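Local coordinates for protein nicastrin (PDB 4R12) that probably serves as an essential subunit of gamma-secretase, the complex that cleaves membrane proteins such as Notch receptors and the amyloid precursor protein within the membrane, at residues M218-T223 against I322-Q327. Numbering follows the deposited sequence.
Sequences MLPFDT and IIELNQ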
ATOM      1  N   MET A 218      10.824   9.109   4.690  1.00 22.31           N
ATOM      2  CA  MET A 218       9.444   8.656   4.569  1.00 21.68           C
ATOM      3  C   MET A 218       9.204   7.819   3.335  1.00 23.55           C
ATOM      4  O   MET A 218      10.044   7.782   2.421  1.00 21.12           O
ATOM      5  CB  MET A 218       8.508   9.854   4.529  1.00 22.19           C
ATOM      6  CG  MET A 218       8.608  10.633   3.225  1.00 24.69           C
ATOM      7  SD  MET A 218       7.868  12.266   3.428  1.00 30.62           S
ATOM      8  CE  MET A 218       7.620  12.729   1.711  1.00 25.09           C
ATOM      9  N   LEU A 219       8.045   7.165   3.311  1.00 23.02           N
ATOM     10  CA  LEU A 219       7.623   6.371   2.170  1.00 20.56           C
ATOM     11  C   LEU A 219       6.125   6.125   2.262  1.00 22.72           C
ATOM     12  O   LEU A 219       5.535   6.214   3.350  1.00 22.73           O
ATOM     13  CB  LEU A 219       8.378   5.035   2.102  1.00 20.89           C
ATOM     14  CG  LEU A 219       8.370   4.071   3.295  1.00 22.92           C
ATOM     15  CD1 LEU A 219       7.060   3.272   3.407  1.00 21.72           C
ATOM     16  CD2 LEU A 219       9.575   3.117   3.193  1.00 21.15           C
ATOM     17  N   PRO A 220       5.503   5.819   1.119  1.00 23.49           N
ATOM     18  CA  PRO A 220       4.113   5.361   1.107  1.00 23.58           C
ATOM     19  C   PRO A 220       4.078   3.845   1.277  1.00 21.82           C
ATOM     20  O   PRO A 220       4.663   3.152   0.451  1.00 22.79           O
ATOM     21  CB  PRO A 220       3.625   5.788  -0.284  1.00 23.97           C
ATOM     22  CG  PRO A 220       4.863   5.687  -1.146  1.00 22.39           C
ATOM     23  CD  PRO A 220       6.037   6.030  -0.244  1.00 22.11           C
ATOM     24  N   PHE A 221       3.454   3.320   2.326  1.00 19.54           N
ATOM     25  CA  PHE A 221       3.494   1.859   2.478  1.00 20.05           C
ATOM     26  C   PHE A 221       2.254   1.143   1.931  1.00 19.78           C
ATOM     27  O   PHE A 221       2.277  -0.086   1.763  1.00 19.00           O
ATOM     28  CB  PHE A 221       3.745   1.446   3.944  1.00 19.55           C
ATOM     29  CG  PHE A 221       2.563   1.615   4.878  1.00 22.90           C
ATOM     30  CD1 PHE A 221       1.670   0.557   5.106  1.00 23.17           C
ATOM     31  CD2 PHE A 221       2.397   2.788   5.603  1.00 33.03           C
ATOM     32  CE1 PHE A 221       0.616   0.696   5.996  1.00 32.57           C
ATOM     33  CE2 PHE A 221       1.347   2.933   6.493  1.00 36.06           C
ATOM     34  CZ  PHE A 221       0.455   1.882   6.695  1.00 29.66           C
ATOM     35  N   ASP A 222       1.192   1.872   1.612  1.00 22.96           N
ATOM     36  CA  ASP A 222       0.008   1.200   1.079  1.00 22.75           C
ATOM     37  C   ASP A 222       0.200   0.858  -0.402  1.00 23.37           C
ATOM     38  O   ASP A 222       1.049   1.437  -1.092  1.00 21.69           O
ATOM     39  CB  ASP A 222      -1.260   2.046   1.280  1.00 21.05           C
ATOM     40  CG  ASP A 222      -1.232   3.350   0.505  1.00 23.52           C
ATOM     41  OD1 ASP A 222      -0.243   4.097   0.628  1.00 23.32           O
ATOM     42  OD2 ASP A 222      -2.204   3.630  -0.234  1.00 24.52           O
ATOM     43  N   THR A 223      -0.577  -0.116  -0.868  1.00 22.55           N
ATOM     44  CA  THR A 223      -0.425  -0.658  -2.207  1.00 22.46           C
ATOM     45  C   THR A 223      -1.764  -0.733  -2.925  1.00 24.37           C
ATOM     46  O   THR A 223      -2.815  -0.446  -2.339  1.00 24.17           O
ATOM     47  CB  THR A 223       0.174  -2.067  -2.169  1.00 23.01           C
ATOM     48  OG1 THR A 223      -0.605  -2.859  -1.266  1.00 23.37           O
ATOM     49  CG2 THR A 223       1.640  -2.030  -1.698  1.00 21.91           C
ATOM     50  N   ILE A 322      13.893  16.350   3.340  1.00 30.09           N
ATOM     51  CA  ILE A 322      12.980  15.232   3.154  1.00 29.44           C
ATOM     52  C   ILE A 322      13.598  14.198   2.228  1.00 26.68           C
ATOM     53  O   ILE A 322      13.994  14.519   1.109  1.00 29.29           O
ATOM     54  CB  ILE A 322      11.625  15.693   2.574  1.00 28.32           C
ATOM     55  CG1 ILE A 322      10.904  16.600   3.578  1.00 28.49           C
ATOM     56  CG2 ILE A 322      10.768  14.485   2.223  1.00 28.80           C
ATOM     57  CD1 ILE A 322       9.609  17.203   3.042  1.00 29.71           C
ATOM     58  N   ILE A 323      13.693  12.964   2.707  1.00 26.20           N
ATOM     59  CA  ILE A 323      14.107  11.837   1.889  1.00 24.27           C
ATOM     60  C   ILE A 323      12.917  10.873   1.717  1.00 24.52           C
ATOM     61  O   ILE A 323      12.335  10.423   2.706  1.00 25.17           O
ATOM     62  CB  ILE A 323      15.293  11.077   2.533  1.00 27.20           C
ATOM     63  CG1 ILE A 323      16.388  12.056   2.977  1.00 28.14           C
ATOM     64  CG2 ILE A 323      15.852  10.023   1.586  1.00 25.17           C
ATOM     65  CD1 ILE A 323      17.082  12.742   1.820  1.00 30.63           C
ATOM     66  N   GLU A 324      12.563  10.557   0.476  1.00 24.41           N
ATOM     67  CA  GLU A 324      11.480   9.620   0.219  1.00 24.34           C
ATOM     68  C   GLU A 324      11.967   8.412  -0.567  1.00 23.67           C
ATOM     69  O   GLU A 324      12.702   8.545  -1.544  1.00 24.72           O
ATOM     70  CB  GLU A 324      10.328  10.285  -0.546  1.00 24.25           C
ATOM     71  CG  GLU A 324       9.156   9.317  -0.836  1.00 24.25           C
ATOM     72  CD  GLU A 324       7.997   9.990  -1.545  1.00 25.29           C
ATOM     73  OE1 GLU A 324       8.075  11.225  -1.765  1.00 25.83           O
ATOM     74  OE2 GLU A 324       7.013   9.285  -1.899  1.00 24.29           O
ATOM     75  N   LEU A 325      11.548   7.232  -0.125  1.00 22.71           N
ATOM     76  CA  LEU A 325      11.768   6.011  -0.881  1.00 21.56           C
ATOM     77  C   LEU A 325      10.523   5.734  -1.725  1.00 22.44           C
ATOM     78  O   LEU A 325       9.428   5.686  -1.197  1.00 23.36           O
ATOM     79  CB  LEU A 325      12.049   4.841   0.064  1.00 20.49           C
ATOM     80  CG  LEU A 325      13.153   5.111   1.083  1.00 22.15           C
ATOM     81  CD1 LEU A 325      13.415   3.836   1.861  1.00 22.58           C
ATOM     82  CD2 LEU A 325      14.428   5.610   0.391  1.00 23.65           C
ATOM     83  N   ASN A 326      10.681   5.567  -3.035  1.00 21.80           N
ATOM     84  CA  ASN A 326       9.499   5.367  -3.861  1.00 22.74           C
ATOM     85  C   ASN A 326       9.790   4.501  -5.077  1.00 22.83           C
ATOM     86  O   ASN A 326      10.161   5.009  -6.151  1.00 24.83           O
ATOM     87  CB  ASN A 326       8.926   6.718  -4.290  1.00 23.41           C
ATOM     88  CG  ASN A 326       7.468   6.606  -4.718  1.00 25.29           C
ATOM     89  OD1 ASN A 326       7.147   5.845  -5.629  1.00 26.23           O
ATOM     90  ND2 ASN A 326       6.578   7.322  -4.028  1.00 25.70           N
ATOM     91  N   GLN A 327       9.594   3.194  -4.872  1.00 20.75           N
ATOM     92  CA  GLN A 327       9.957   2.093  -5.787  1.00 20.35           C
ATOM     93  C   GLN A 327      11.474   1.960  -5.949  1.00 24.75           C
ATOM     94  O   GLN A 327      12.083   2.586  -6.828  1.00 24.05           O
ATOM     95  CB  GLN A 327       9.268   2.265  -7.152  1.00 22.28           C
ATOM     96  CG  GLN A 327       7.748   2.436  -7.044  1.00 22.93           C
ATOM     97  CD  GLN A 327       7.028   2.136  -8.358  1.00 23.22           C
ATOM     98  OE1 GLN A 327       6.586   1.008  -8.597  1.00 23.02           O
ATOM     99  NE2 GLN A 327       6.940   3.138  -9.225  1.00 23.71           N
TER
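Met218 and Glu324 form a parallel beta bridge at the C-terminal ends of neighbouring buried strands 214-220 and 319-325 in the large lobe of nicastrin, the short strands 218-220 and 322-325 running at 35° to each other. Two backbone hydrogen bonds close it: Met218 N gives to Ile323 O (2.8 Å), and Leu325 N gives to Met218 O (3.0 Å), which also receives a CA-H...O contact from Glu324. After Leu219 and Leu325 the chains part, and Pro220 has no N-H to offer; Leu325 O meets its CD at 3.5 Å but has no hydrogen-bond partner. On the face shared by Met218 and Glu324, the methionine folds CG between its backbone N and carbonyl carbon (chi1 71°), then extends across toward Ile322, bringing CE to 3.6 Å from its CG2. Glu324 is fully extended and its carboxylate is gripped at both oxygens. OE1 takes a bond from Ser385 OG; OE2 takes one from Ser384 N and another from Asn326 ND2 (2.9 Å), the latter arriving 44° above the carboxylate plane, while the CG of Pro220 lies 3.7 Å from that same Asn326 ND2. A leucine in place of Glu324 would probably leave the Asn326 amide, the Ser384 N-H and the Ser385 hydroxyl without their acceptor. On the other face, Leu219 CD2 touches Leu325 CD1 at 4.1 Å. Strand 262-268 pairs with the far edge of 214-220, and 397-401 with that of 319-325, so this contact lies within the central parallel strands of the aminopeptidase-like alpha/beta fold that nicastrin shares with the M28 zinc exopeptidases.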